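PDB 1SW6: regulatory protein SWI6 from Saccharomyces cerevisiae, which serves as the shared subunit of the SBF and MBF complexes that carry out cell-cycle-dependent transcription. Local coordinates for residues Ile28-Asp33 and His149-Gly154; Asp56-Met61 and Pro117-Asn122; Asp198-Thr203 and Asp280-Thr285; Trp231-Gln236 and Leu266-Ile271. All coordinates share one frame; numbering follows the deposited sequence.

Contact 1 of 4, residues Ile28-Asp33 and His149-Gly154; sequences ITFTHD and HLVKHG
The end of helix 144-152 in the first ankyrin repeat, closed by a Schellman motif, meets F30 and H32 in the loop that follows strand 27-29. G154, with positive phi, is the C-prime residue of that motif: its N bonds to V151 O, and the N of S155 to L150 O. F30 lies against the last turn. V151 CG1 sits over one face of its ring, off centre, 4.1 Å from the centroid, a CH-pi contact; with chi1 of 170° CG1 stands anti to the valine's own N, on the side of the F30 ring. At the rim of the same ring, F30 CE2 comes to 3.5 Å from K152 CA and also touches K152 CB, while the lysine chain runs on extended. H32 takes the glycine end. G154 CA stands over one face of the imidazole, 4.0 Å from its centroid, and D33 CG lies over the opposite face; H32 NE2 is hydrogen-bonded to S155 O. R157 also holds the 28-33 segment, by a salt bridge to D33 and a hydrogen bond to F30 O. Further back, Y189 of helix 183-190 touches F30, and strand 27-29 runs parallel to strand 240-242.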
loop_
_atom_site.group_PDB
_atom_site.type_symbol
_atom_site.label_atom_id
_atom_site.label_comp_id
_atom_site.label_asym_id
_atom_site.label_seq_id
_atom_site.Cartn_x
_atom_site.Cartn_y
_atom_site.Cartn_z
ATOM N N ILE A 28 -28.040 -9.885 -4.284
ATOM C CA ILE A 28 -27.801 -11.198 -3.701
ATOM C C ILE A 28 -27.246 -10.962 -2.301
ATOM O O ILE A 28 -26.232 -10.284 -2.132
ATOM C CB ILE A 28 -26.809 -11.969 -4.560
ATOM C CG1 ILE A 28 -27.316 -11.983 -6.005
ATOM C CG2 ILE A 28 -26.645 -13.389 -4.036
ATOM C CD1 ILE A 28 -26.367 -12.635 -6.984
ATOM N N THR A 29 -27.907 -11.520 -1.295
ATOM C CA THR A 29 -27.497 -11.298 0.083
ATOM C C THR A 29 -26.865 -12.478 0.818
ATOM O O THR A 29 -27.067 -13.631 0.450
ATOM C CB THR A 29 -28.698 -10.804 0.898
ATOM O OG1 THR A 29 -29.770 -11.753 0.785
ATOM C CG2 THR A 29 -29.184 -9.453 0.366
ATOM N N PHE A 30 -26.094 -12.164 1.858
ATOM C CA PHE A 30 -25.423 -13.162 2.688
ATOM C C PHE A 30 -25.527 -12.713 4.146
ATOM O O PHE A 30 -25.515 -11.508 4.429
ATOM C CB PHE A 30 -23.950 -13.296 2.287
ATOM C CG PHE A 30 -23.738 -13.544 0.818
ATOM C CD1 PHE A 30 -23.811 -12.499 -0.097
ATOM C CD2 PHE A 30 -23.487 -14.830 0.345
ATOM C CE1 PHE A 30 -23.642 -12.727 -1.459
ATOM C CE2 PHE A 30 -23.313 -15.076 -1.021
ATOM C CZ PHE A 30 -23.392 -14.021 -1.926
ATOM N N THR A 31 -25.635 -13.662 5.073
ATOM C CA THR A 31 -25.759 -13.300 6.489
ATOM C C THR A 31 -24.774 -13.963 7.447
ATOM O O THR A 31 -24.833 -13.730 8.657
ATOM C CB THR A 31 -27.189 -13.576 7.016
ATOM O OG1 THR A 31 -27.593 -14.901 6.637
ATOM C CG2 THR A 31 -28.172 -12.551 6.461
ATOM N N HIS A 32 -23.866 -14.775 6.917
ATOM C CA HIS A 32 -22.887 -15.457 7.758
ATOM C C HIS A 32 -22.190 -14.507 8.732
ATOM O O HIS A 32 -21.795 -14.911 9.823
ATOM C CB HIS A 32 -21.830 -16.139 6.890
ATOM C CG HIS A 32 -21.042 -15.182 6.052
ATOM N ND1 HIS A 32 -21.424 -14.818 4.779
ATOM C CD2 HIS A 32 -19.917 -14.481 6.323
ATOM C CE1 HIS A 32 -20.568 -13.933 4.301
ATOM N NE2 HIS A 32 -19.643 -13.711 5.218
ATOM N N ASP A 33 -22.037 -13.247 8.334
ATOM C CA ASP A 33 -21.368 -12.252 9.172
ATOM C C ASP A 33 -22.323 -11.279 9.840
ATOM O O ASP A 33 -21.896 -10.389 10.578
ATOM C CB ASP A 33 -20.351 -11.465 8.336
ATOM C CG ASP A 33 -20.939 -10.940 7.035
ATOM O OD1 ASP A 33 -20.197 -10.307 6.257
ATOM O OD2 ASP A 33 -22.138 -11.157 6.777
ATOM N N HIS A 149 -16.725 -13.752 -4.632
ATOM C CA HIS A 149 -16.397 -15.132 -4.310
ATOM C C HIS A 149 -15.993 -15.270 -2.845
ATOM O O HIS A 149 -16.395 -16.216 -2.176
ATOM C CB HIS A 149 -15.258 -15.619 -5.203
ATOM C CG HIS A 149 -15.708 -16.097 -6.546
ATOM N ND1 HIS A 149 -15.111 -15.689 -7.720
ATOM C CD2 HIS A 149 -16.675 -16.974 -6.899
ATOM C CE1 HIS A 149 -15.692 -16.299 -8.739
ATOM N NE2 HIS A 149 -16.643 -17.084 -8.268
ATOM N N LEU A 150 -15.198 -14.331 -2.337
ATOM C CA LEU A 150 -14.774 -14.406 -0.938
ATOM C C LEU A 150 -15.942 -14.204 0.015
ATOM O O LEU A 150 -16.002 -14.835 1.075
ATOM C CB LEU A 150 -13.683 -13.376 -0.627
ATOM C CG LEU A 150 -12.298 -13.587 -1.252
ATOM C CD1 LEU A 150 -11.324 -12.619 -0.617
ATOM C CD2 LEU A 150 -11.827 -15.003 -1.030
ATOM N N VAL A 151 -16.865 -13.318 -0.347
ATOM C CA VAL A 151 -18.019 -13.083 0.504
ATOM C C VAL A 151 -18.843 -14.368 0.536
ATOM O O VAL A 151 -19.136 -14.901 1.598
ATOM C CB VAL A 151 -18.887 -11.922 -0.030
ATOM C CG1 VAL A 151 -20.201 -11.863 0.730
ATOM C CG2 VAL A 151 -18.123 -10.610 0.112
ATOM N N LYS A 152 -19.202 -14.865 -0.638
ATOM C CA LYS A 152 -19.980 -16.091 -0.735
ATOM C C LYS A 152 -19.345 -17.248 0.032
ATOM O O LYS A 152 -20.043 -18.158 0.479
ATOM C CB LYS A 152 -20.140 -16.494 -2.203
ATOM C CG LYS A 152 -20.638 -17.914 -2.394
ATOM C CD LYS A 152 -20.888 -18.231 -3.859
ATOM C CE LYS A 152 -21.507 -19.617 -4.009
ATOM N NZ LYS A 152 -22.001 -19.854 -5.395
ATOM N N HIS A 153 -18.027 -17.221 0.186
ATOM C CA HIS A 153 -17.342 -18.294 0.886
ATOM C C HIS A 153 -17.040 -18.068 2.361
ATOM O O HIS A 153 -16.242 -18.798 2.947
ATOM C CB HIS A 153 -16.071 -18.669 0.128
ATOM C CG HIS A 153 -16.340 -19.491 -1.094
ATOM N ND1 HIS A 153 -16.306 -20.868 -1.083
ATOM C CD2 HIS A 153 -16.730 -19.134 -2.341
ATOM C CE1 HIS A 153 -16.664 -21.324 -2.271
ATOM N NE2 HIS A 153 -16.929 -20.292 -3.053
ATOM N N GLY A 154 -17.673 -17.062 2.963
ATOM C CA GLY A 154 -17.468 -16.831 4.384
ATOM C C GLY A 154 -16.716 -15.609 4.862
ATOM O O GLY A 154 -16.739 -15.315 6.056
#

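Contact 2 of 4, residues Asp56-Met61 and Pro117-Asn122; sequences DNEQKM and PNTQLN
Q59 and T119 make the tight part of this contact, where the first turn of helix 57-71 rests on the loop that follows helix 105-115. The threonine methyl is pressed in close: T119 CG2 is 3.4 Å from Q59 CG and also meets Q59 CA. A chi1 of -44° sets T119 OG1 beside the threonine's own N and CG2 anti to it; the methyl thus meets Q59, and OG1 lies 3.7 Å from E58 CB. Beyond CG the extended glutamine crosses N122 at a slant. Its amide nitrogen NE2 makes a weak hydrogen bond to Q120 O at 3.5 Å, and NE2 also packs on N122 CB at 3.6 Å; the Q59 and N122 amide planes stand almost perpendicular, 88° apart. An alanine in place of Q59 is likely to leave Q120 O without this amide donor and to open a gap beside the T119 methyl and N122 CB. The solvent side is looser: E58 OE2 and N118 ND2 approach no closer than 3.6 Å, with their planes well turned from each other. D56 meanwhile N-caps the helix, its OD1 accepting from Q59 N at 2.8 Å and, weakly, from E58 N. K62 bonds to T119 O, and N122 OD1 is taken by N124 N. Such chemistry makes a join held mainly by van der Waals fit between aliphatic parts of polar side chains, with little directional bonding across it.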
loop_
_atom_site.group_PDB
_atom_site.type_symbol
_atom_site.label_atom_id
_atom_site.label_comp_id
_atom_site.label_asym_id
_atom_site.label_seq_id
_atom_site.Cartn_x
_atom_site.Cartn_y
_atom_site.Cartn_z
ATOM N N ASP A 56 -3.609 -19.654 15.209
ATOM C CA ASP A 56 -2.962 -20.614 14.316
ATOM C C ASP A 56 -2.127 -19.920 13.240
ATOM O O ASP A 56 -2.663 -19.437 12.239
ATOM C CB ASP A 56 -4.006 -21.511 13.644
ATOM C CG ASP A 56 -3.381 -22.709 12.946
ATOM O OD1 ASP A 56 -2.396 -22.523 12.198
ATOM O OD2 ASP A 56 -3.878 -23.838 13.143
ATOM N N ASN A 57 -0.814 -19.879 13.456
ATOM C CA ASN A 57 0.108 -19.252 12.520
ATOM C C ASN A 57 0.154 -19.971 11.177
ATOM O O ASN A 57 0.452 -19.365 10.150
ATOM C CB ASN A 57 1.516 -19.210 13.111
ATOM C CG ASN A 57 2.558 -18.780 12.096
ATOM O OD1 ASN A 57 2.510 -17.666 11.565
ATOM N ND2 ASN A 57 3.505 -19.667 11.814
ATOM N N GLU A 58 -0.133 -21.265 11.182
ATOM C CA GLU A 58 -0.111 -22.019 9.941
ATOM C C GLU A 58 -1.341 -21.722 9.084
ATOM O O GLU A 58 -1.292 -21.843 7.858
ATOM C CB GLU A 58 0.038 -23.516 10.235
ATOM C CG GLU A 58 1.384 -23.836 10.902
ATOM C CD GLU A 58 1.770 -25.307 10.849
ATOM O OE1 GLU A 58 2.892 -25.642 11.293
ATOM O OE2 GLU A 58 0.959 -26.129 10.368
ATOM N N GLN A 59 -2.441 -21.323 9.717
ATOM C CA GLN A 59 -3.638 -20.980 8.957
ATOM C C GLN A 59 -3.298 -19.734 8.160
ATOM O O GLN A 59 -3.697 -19.591 7.004
ATOM C CB GLN A 59 -4.816 -20.667 9.871
ATOM C CG GLN A 59 -5.476 -21.868 10.490
ATOM C CD GLN A 59 -6.819 -21.518 11.104
ATOM O OE1 GLN A 59 -6.909 -20.677 12.003
ATOM N NE2 GLN A 59 -7.874 -22.159 10.616
ATOM N N LYS A 60 -2.543 -18.840 8.793
ATOM C CA LYS A 60 -2.134 -17.596 8.159
ATOM C C LYS A 60 -1.230 -17.861 6.961
ATOM O O LYS A 60 -1.426 -17.283 5.887
ATOM C CB LYS A 60 -1.416 -16.699 9.167
ATOM C CG LYS A 60 -1.014 -15.354 8.597
ATOM C CD LYS A 60 -0.441 -14.442 9.667
ATOM C CE LYS A 60 -0.146 -13.057 9.098
ATOM N NZ LYS A 60 0.564 -12.169 10.068
ATOM N N MET A 61 -0.247 -18.740 7.145
ATOM C CA MET A 61 0.675 -19.084 6.065
ATOM C C MET A 61 -0.109 -19.643 4.884
ATOM O O MET A 61 0.200 -19.345 3.733
ATOM C CB MET A 61 1.710 -20.108 6.541
ATOM C CG MET A 61 2.486 -19.652 7.758
ATOM S SD MET A 61 3.558 -20.931 8.432
ATOM C CE MET A 61 4.901 -19.927 9.068
ATOM N N PRO A 117 -2.796 -29.609 3.012
ATOM C CA PRO A 117 -3.798 -30.592 3.441
ATOM C C PRO A 117 -3.755 -30.731 4.957
ATOM O O PRO A 117 -4.595 -31.397 5.570
ATOM C CB PRO A 117 -3.338 -31.857 2.735
ATOM C CG PRO A 117 -1.836 -31.739 2.847
ATOM C CD PRO A 117 -1.582 -30.280 2.506
ATOM N N ASN A 118 -2.761 -30.068 5.542
ATOM C CA ASN A 118 -2.512 -30.074 6.977
ATOM C C ASN A 118 -3.288 -29.029 7.783
ATOM O O ASN A 118 -3.603 -29.254 8.951
ATOM C CB ASN A 118 -1.008 -29.888 7.218
ATOM C CG ASN A 118 -0.442 -28.656 6.503
ATOM O OD1 ASN A 118 -0.589 -28.504 5.288
ATOM N ND2 ASN A 118 0.212 -27.776 7.261
ATOM N N THR A 119 -3.587 -27.889 7.165
ATOM C CA THR A 119 -4.304 -26.812 7.850
ATOM C C THR A 119 -5.612 -26.481 7.141
ATOM O O THR A 119 -5.753 -26.720 5.943
ATOM C CB THR A 119 -3.456 -25.521 7.892
ATOM O OG1 THR A 119 -2.107 -25.840 8.256
ATOM C CG2 THR A 119 -4.031 -24.539 8.904
ATOM N N GLN A 120 -6.567 -25.926 7.879
ATOM C CA GLN A 120 -7.840 -25.553 7.280
ATOM C C GLN A 120 -7.781 -24.114 6.786
ATOM O O GLN A 120 -7.157 -23.260 7.419
ATOM C CB GLN A 120 -8.978 -25.694 8.289
ATOM C CG GLN A 120 -10.325 -25.257 7.727
ATOM C CD GLN A 120 -11.475 -25.502 8.686
ATOM O OE1 GLN A 120 -11.461 -25.028 9.827
ATOM N NE2 GLN A 120 -12.485 -26.241 8.223
ATOM N N LEU A 121 -8.425 -23.851 5.651
ATOM C CA LEU A 121 -8.450 -22.509 5.076
ATOM C C LEU A 121 -9.381 -21.593 5.857
ATOM O O LEU A 121 -10.570 -21.875 5.995
ATOM C CB LEU A 121 -8.906 -22.549 3.621
ATOM C CG LEU A 121 -8.943 -21.162 2.970
ATOM C CD1 LEU A 121 -7.539 -20.565 2.986
ATOM C CD2 LEU A 121 -9.462 -21.261 1.545
ATOM N N ASN A 122 -8.834 -20.490 6.357
ATOM C CA ASN A 122 -9.600 -19.520 7.132
ATOM C C ASN A 122 -9.432 -18.164 6.451
ATOM O O ASN A 122 -8.331 -17.619 6.431
ATOM C CB ASN A 122 -9.051 -19.464 8.557
ATOM C CG ASN A 122 -9.927 -18.662 9.493
ATOM O OD1 ASN A 122 -10.373 -17.561 9.165
ATOM N ND2 ASN A 122 -10.166 -19.206 10.682
#

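Contact 3 of 4, residues Asp198-Thr203 and Asp280-Thr285; sequences DSMNRT and DSNGDT
Two loops of the same design stand side by side, each a type I turn opened by an aspartate whose carboxylate makes an Asx turn, and one aspartate also reaches across: R202 NE bonds to D280 OD2 at 3.1 Å, a nearly straight hydrogen bond (N-H...O 166°) that is part of a salt bridge. The carboxylate lies at the guanidinium edge, in its plane, and offers the anti lone pair; the two groups are almost coplanar. M200 CE covers one guanidinium face. The other oxygen, D280 OD1, is gripped from opposite faces by N282 N and D284 N at 2.9 and 2.8 Å, just as D198 OD2 receives M200 N and R202 N. With chi1 of 68°, D280 CG sits between its own N and carbonyl carbon, where one carboxylate can serve its own turn and the arginine together. An asparagine in place of D280 would probably cost R202 its salt-bridge partner, leaving the guanidinium without a countercharge here. The backbones meet as well: S281 N donates to M200 O at 3.0 Å from above the carbonyl plane. The first loop lies in ANK 3 and the second straddles the ANK 3/ANK 4 boundary, consistent with the hairpin loops of the ankyrin fold. T203 and T285 N-cap helices 204-212 and 286-293, H206 of the former bonds to D284 O, and S199 and N282 continue the backbone pairing to M163 and K314 in further loops.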
loop_
_atom_site.group_PDB
_atom_site.type_symbol
_atom_site.label_atom_id
_atom_site.label_comp_id
_atom_site.label_asym_id
_atom_site.label_seq_id
_atom_site.Cartn_x
_atom_site.Cartn_y
_atom_site.Cartn_z
ATOM N N ASP A 198 -14.841 3.800 12.051
ATOM C CA ASP A 198 -13.534 3.308 12.467
ATOM C C ASP A 198 -13.127 3.810 13.857
ATOM O O ASP A 198 -13.942 4.381 14.588
ATOM C CB ASP A 198 -12.481 3.681 11.413
ATOM C CG ASP A 198 -12.298 5.176 11.262
ATOM O OD1 ASP A 198 -11.648 5.590 10.277
ATOM O OD2 ASP A 198 -12.777 5.942 12.128
ATOM N N SER A 199 -11.867 3.590 14.220
ATOM C CA SER A 199 -11.369 4.001 15.526
ATOM C C SER A 199 -11.411 5.509 15.762
ATOM O O SER A 199 -11.191 5.971 16.880
ATOM C CB SER A 199 -9.947 3.479 15.717
ATOM O OG SER A 199 -9.946 2.064 15.668
ATOM N N MET A 200 -11.696 6.266 14.709
ATOM C CA MET A 200 -11.786 7.723 14.785
ATOM C C MET A 200 -13.258 8.120 14.641
ATOM O O MET A 200 -13.583 9.290 14.424
ATOM C CB MET A 200 -10.988 8.346 13.639
ATOM C CG MET A 200 -9.487 8.163 13.739
ATOM S SD MET A 200 -8.783 9.249 15.008
ATOM C CE MET A 200 -8.826 10.825 14.133
ATOM N N ASN A 201 -14.136 7.130 14.764
ATOM C CA ASN A 201 -15.573 7.330 14.595
ATOM C C ASN A 201 -15.843 7.972 13.235
ATOM O O ASN A 201 -16.775 8.754 13.077
ATOM C CB ASN A 201 -16.161 8.199 15.711
ATOM C CG ASN A 201 -16.050 7.548 17.075
ATOM O OD1 ASN A 201 -16.216 6.337 17.217
ATOM N ND2 ASN A 201 -15.783 8.352 18.089
ATOM N N ARG A 202 -15.010 7.640 12.255
ATOM C CA ARG A 202 -15.185 8.170 10.911
ATOM C C ARG A 202 -15.972 7.187 10.060
ATOM O O ARG A 202 -15.669 5.988 10.018
ATOM C CB ARG A 202 -13.829 8.471 10.277
ATOM C CG ARG A 202 -13.271 9.792 10.759
ATOM C CD ARG A 202 -11.831 10.008 10.341
ATOM N NE ARG A 202 -11.403 11.364 10.669
ATOM C CZ ARG A 202 -10.178 11.830 10.460
ATOM N NH1 ARG A 202 -9.253 11.038 9.926
ATOM N NH2 ARG A 202 -9.883 13.092 10.776
ATOM N N THR A 203 -16.995 7.703 9.392
ATOM C CA THR A 203 -17.855 6.888 8.541
ATOM C C THR A 203 -17.285 6.818 7.133
ATOM O O THR A 203 -16.224 7.395 6.849
ATOM C CB THR A 203 -19.250 7.501 8.461
ATOM O OG1 THR A 203 -19.210 8.668 7.622
ATOM C CG2 THR A 203 -19.708 7.916 9.867
ATOM N N ASP A 280 -17.113 12.868 13.765
ATOM C CA ASP A 280 -16.051 11.938 14.114
ATOM C C ASP A 280 -15.524 12.307 15.496
ATOM O O ASP A 280 -16.148 13.099 16.204
ATOM C CB ASP A 280 -14.919 11.978 13.074
ATOM C CG ASP A 280 -14.145 13.287 13.083
ATOM O OD1 ASP A 280 -14.502 14.215 13.839
ATOM O OD2 ASP A 280 -13.162 13.388 12.317
ATOM N N SER A 281 -14.376 11.745 15.871
ATOM C CA SER A 281 -13.787 12.001 17.187
ATOM C C SER A 281 -13.364 13.438 17.450
ATOM O O SER A 281 -13.243 13.846 18.608
ATOM C CB SER A 281 -12.601 11.068 17.427
ATOM O OG SER A 281 -13.063 9.779 17.791
ATOM N N ASN A 282 -13.124 14.200 16.386
ATOM C CA ASN A 282 -12.739 15.599 16.530
ATOM C C ASN A 282 -14.020 16.421 16.549
ATOM O O ASN A 282 -14.002 17.623 16.806
ATOM C CB ASN A 282 -11.847 16.052 15.363
ATOM C CG ASN A 282 -10.580 15.216 15.232
ATOM O OD1 ASN A 282 -10.041 14.735 16.228
ATOM N ND2 ASN A 282 -10.092 15.053 14.002
ATOM N N GLY A 283 -15.139 15.752 16.282
ATOM C CA GLY A 283 -16.424 16.430 16.254
ATOM C C GLY A 283 -16.707 17.019 14.883
ATOM O O GLY A 283 -17.613 17.840 14.732
ATOM N N ASP A 284 -15.927 16.601 13.889
ATOM C CA ASP A 284 -16.080 17.078 12.514
ATOM C C ASP A 284 -17.057 16.246 11.702
ATOM O O ASP A 284 -17.059 15.010 11.786
ATOM C CB ASP A 284 -14.757 17.022 11.738
ATOM C CG ASP A 284 -13.774 18.092 12.155
ATOM O OD1 ASP A 284 -14.206 19.241 12.388
ATOM O OD2 ASP A 284 -12.560 17.783 12.219
ATOM N N THR A 285 -17.868 16.929 10.903
ATOM C CA THR A 285 -18.779 16.246 10.008
ATOM C C THR A 285 -17.941 16.165 8.727
ATOM O O THR A 285 -16.927 16.860 8.614
ATOM C CB THR A 285 -20.020 17.081 9.732
ATOM O OG1 THR A 285 -19.625 18.365 9.254
ATOM C CG2 THR A 285 -20.854 17.228 10.986
#

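Contact 4 of 4, residues Trp231-Gln236 and Leu266-Ile271; sequences WIVKKQ and LDLKWI
Van der Waals contacts carry this junction. I232 points into the start of helix 268-276 with both of its branches: CG1 meets I271 CG1 at 3.6 Å, the two side chains reaching tip to tip, and CG2 lies 4.1 Å from L268 CB. The same I232 CG2 also presses on the backbone, 3.3 Å from L268 N and close to D267 C. Its chi1 of -99° is well off a staggered value, consistent with a tight fit. Beside it V233 and L268 run alongside one another, with V233 CG1 at 4.1 Å from L268 CD2. At the buried end, L266 CD1 approaches the edge of the W231 ring. Both segments belong to the third ankyrin repeat, which at 86 residues is unusually long, probably through an insertion: the end of helix 218-234 packs against the start of helix 268-276, M229 of the former also touching L268 and I271. Polar bonds lie mostly within or beside the segments. D267 is the N-cap of helix 268-276, W270 N meeting its OD2 almost end-on at 2.9 Å, while D267 OD1 takes a salt bridge from K269 NZ at 2.7 Å. K235 NZ bonds to L263 O, and W231 NE1 is held by D188.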
loop_
_atom_site.group_PDB
_atom_site.type_symbol
_atom_site.label_atom_id
_atom_site.label_comp_id
_atom_site.label_asym_id
_atom_site.label_seq_id
_atom_site.Cartn_x
_atom_site.Cartn_y
_atom_site.Cartn_z
ATOM N N TRP A 231 -27.356 4.877 -5.106
ATOM C CA TRP A 231 -27.547 3.470 -4.738
ATOM C C TRP A 231 -28.587 3.324 -3.629
ATOM O O TRP A 231 -29.435 2.427 -3.672
ATOM C CB TRP A 231 -26.225 2.846 -4.264
ATOM C CG TRP A 231 -26.325 1.354 -3.952
ATOM C CD1 TRP A 231 -26.141 0.313 -4.824
ATOM C CD2 TRP A 231 -26.644 0.763 -2.688
ATOM N NE1 TRP A 231 -26.325 -0.886 -4.174
ATOM C CE2 TRP A 231 -26.636 -0.637 -2.863
ATOM C CE3 TRP A 231 -26.937 1.282 -1.418
ATOM C CZ2 TRP A 231 -26.907 -1.529 -1.818
ATOM C CZ3 TRP A 231 -27.205 0.396 -0.375
ATOM C CH2 TRP A 231 -27.190 -0.997 -0.585
ATOM N N ILE A 232 -28.516 4.204 -2.631
ATOM C CA ILE A 232 -29.449 4.135 -1.531
ATOM C C ILE A 232 -30.885 4.335 -2.026
ATOM O O ILE A 232 -31.772 3.586 -1.641
ATOM C CB ILE A 232 -29.106 5.176 -0.418
ATOM C CG1 ILE A 232 -28.326 4.514 0.729
ATOM C CG2 ILE A 232 -30.371 5.706 0.208
ATOM C CD1 ILE A 232 -26.990 3.969 0.349
ATOM N N VAL A 233 -31.110 5.320 -2.892
ATOM C CA VAL A 233 -32.466 5.581 -3.386
ATOM C C VAL A 233 -32.948 4.589 -4.449
ATOM O O VAL A 233 -34.139 4.285 -4.519
ATOM C CB VAL A 233 -32.612 7.036 -3.931
ATOM C CG1 VAL A 233 -32.441 8.029 -2.799
ATOM C CG2 VAL A 233 -31.556 7.315 -5.003
ATOM N N LYS A 234 -32.038 4.063 -5.262
ATOM C CA LYS A 234 -32.438 3.111 -6.295
ATOM C C LYS A 234 -32.687 1.683 -5.797
ATOM O O LYS A 234 -33.451 0.940 -6.411
ATOM C CB LYS A 234 -31.402 3.082 -7.421
ATOM C CG LYS A 234 -31.185 4.438 -8.080
ATOM C CD LYS A 234 -30.387 4.343 -9.368
ATOM C CE LYS A 234 -29.008 3.740 -9.159
ATOM N NZ LYS A 234 -28.283 3.550 -10.464
ATOM N N LYS A 235 -32.075 1.288 -4.687
ATOM C CA LYS A 235 -32.269 -0.080 -4.214
ATOM C C LYS A 235 -33.686 -0.370 -3.720
ATOM O O LYS A 235 -34.094 -1.532 -3.627
ATOM C CB LYS A 235 -31.258 -0.427 -3.117
ATOM C CG LYS A 235 -31.530 0.185 -1.768
ATOM C CD LYS A 235 -30.702 -0.530 -0.711
ATOM C CE LYS A 235 -31.072 -0.081 0.690
ATOM N NZ LYS A 235 -32.519 -0.270 0.996
ATOM N N GLN A 236 -34.424 0.691 -3.405
ATOM C CA GLN A 236 -35.800 0.580 -2.920
ATOM C C GLN A 236 -36.672 -0.239 -3.881
ATOM O O GLN A 236 -37.584 -0.944 -3.454
ATOM C CB GLN A 236 -36.396 1.980 -2.745
ATOM C CG GLN A 236 -37.754 2.007 -2.072
ATOM C CD GLN A 236 -37.711 1.448 -0.663
ATOM O OE1 GLN A 236 -36.968 1.939 0.197
ATOM N NE2 GLN A 236 -38.507 0.412 -0.419
ATOM N N LEU A 266 -31.763 0.355 5.734
ATOM C CA LEU A 266 -30.812 1.285 5.130
ATOM C C LEU A 266 -31.487 2.054 3.993
ATOM O O LEU A 266 -31.557 1.567 2.864
ATOM C CB LEU A 266 -29.603 0.528 4.570
ATOM C CG LEU A 266 -28.170 0.823 5.040
ATOM C CD1 LEU A 266 -27.206 0.133 4.069
ATOM C CD2 LEU A 266 -27.884 2.315 5.072
ATOM N N ASP A 267 -31.988 3.251 4.284
ATOM C CA ASP A 267 -32.636 4.054 3.254
ATOM C C ASP A 267 -32.168 5.508 3.304
ATOM O O ASP A 267 -31.290 5.868 4.093
ATOM C CB ASP A 267 -34.166 3.964 3.382
ATOM C CG ASP A 267 -34.673 4.414 4.743
ATOM O OD1 ASP A 267 -35.835 4.102 5.081
ATOM O OD2 ASP A 267 -33.920 5.084 5.471
ATOM N N LEU A 268 -32.756 6.340 2.455
ATOM C CA LEU A 268 -32.360 7.732 2.384
ATOM C C LEU A 268 -32.469 8.466 3.718
ATOM O O LEU A 268 -31.524 9.144 4.141
ATOM C CB LEU A 268 -33.172 8.455 1.305
ATOM C CG LEU A 268 -32.833 9.945 1.154
ATOM C CD1 LEU A 268 -31.362 10.116 0.793
ATOM C CD2 LEU A 268 -33.719 10.566 0.091
ATOM N N LYS A 269 -33.604 8.335 4.399
ATOM C CA LYS A 269 -33.730 9.027 5.663
ATOM C C LYS A 269 -32.727 8.511 6.712
ATOM O O LYS A 269 -32.300 9.263 7.605
ATOM C CB LYS A 269 -35.175 8.955 6.171
ATOM C CG LYS A 269 -35.778 7.586 6.342
ATOM C CD LYS A 269 -37.247 7.768 6.720
ATOM C CE LYS A 269 -37.948 6.454 6.981
ATOM N NZ LYS A 269 -38.012 5.627 5.750
ATOM N N TRP A 270 -32.336 7.242 6.603
ATOM C CA TRP A 270 -31.365 6.698 7.549
ATOM C C TRP A 270 -30.012 7.347 7.291
ATOM O O TRP A 270 -29.311 7.711 8.227
ATOM C CB TRP A 270 -31.200 5.183 7.407
ATOM C CG TRP A 270 -30.345 4.610 8.516
ATOM C CD1 TRP A 270 -30.778 4.163 9.739
ATOM C CD2 TRP A 270 -28.912 4.488 8.533
ATOM N NE1 TRP A 270 -29.707 3.775 10.511
ATOM C CE2 TRP A 270 -28.552 3.960 9.797
ATOM C CE3 TRP A 270 -27.900 4.774 7.606
ATOM C CZ2 TRP A 270 -27.218 3.707 10.156
ATOM C CZ3 TRP A 270 -26.565 4.523 7.966
ATOM C CH2 TRP A 270 -26.243 3.995 9.232
ATOM N N ILE A 271 -29.656 7.482 6.015
ATOM C CA ILE A 271 -28.382 8.088 5.624
ATOM C C ILE A 271 -28.331 9.528 6.116
ATOM O O ILE A 271 -27.344 9.950 6.724
ATOM C CB ILE A 271 -28.202 8.060 4.081
ATOM C CG1 ILE A 271 -28.126 6.613 3.588
ATOM C CG2 ILE A 271 -26.924 8.771 3.683
ATOM C CD1 ILE A 271 -26.942 5.842 4.149
#

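From the N terminus, contact 1 closes the first large loop, bringing the strand 27-29 region back to the end of helix 144-152 in ANK 1. Contact 2 lies wholly within that loop, joining the start of helix 57-71 to the chain after helix 105-115; the two centres are 21 Å apart. Once contact 1 has closed, contact 3 opens and links the loop before helix 204-212 to the one before helix 286-293, at the passage from ANK 3 to ANK 4. Contact 4 falls inside its span, joining helices 218-234 and 268-276. No two contacts cross along the chain or touch; contacts 2 and 4 are farthest apart, about 40 Å between centres.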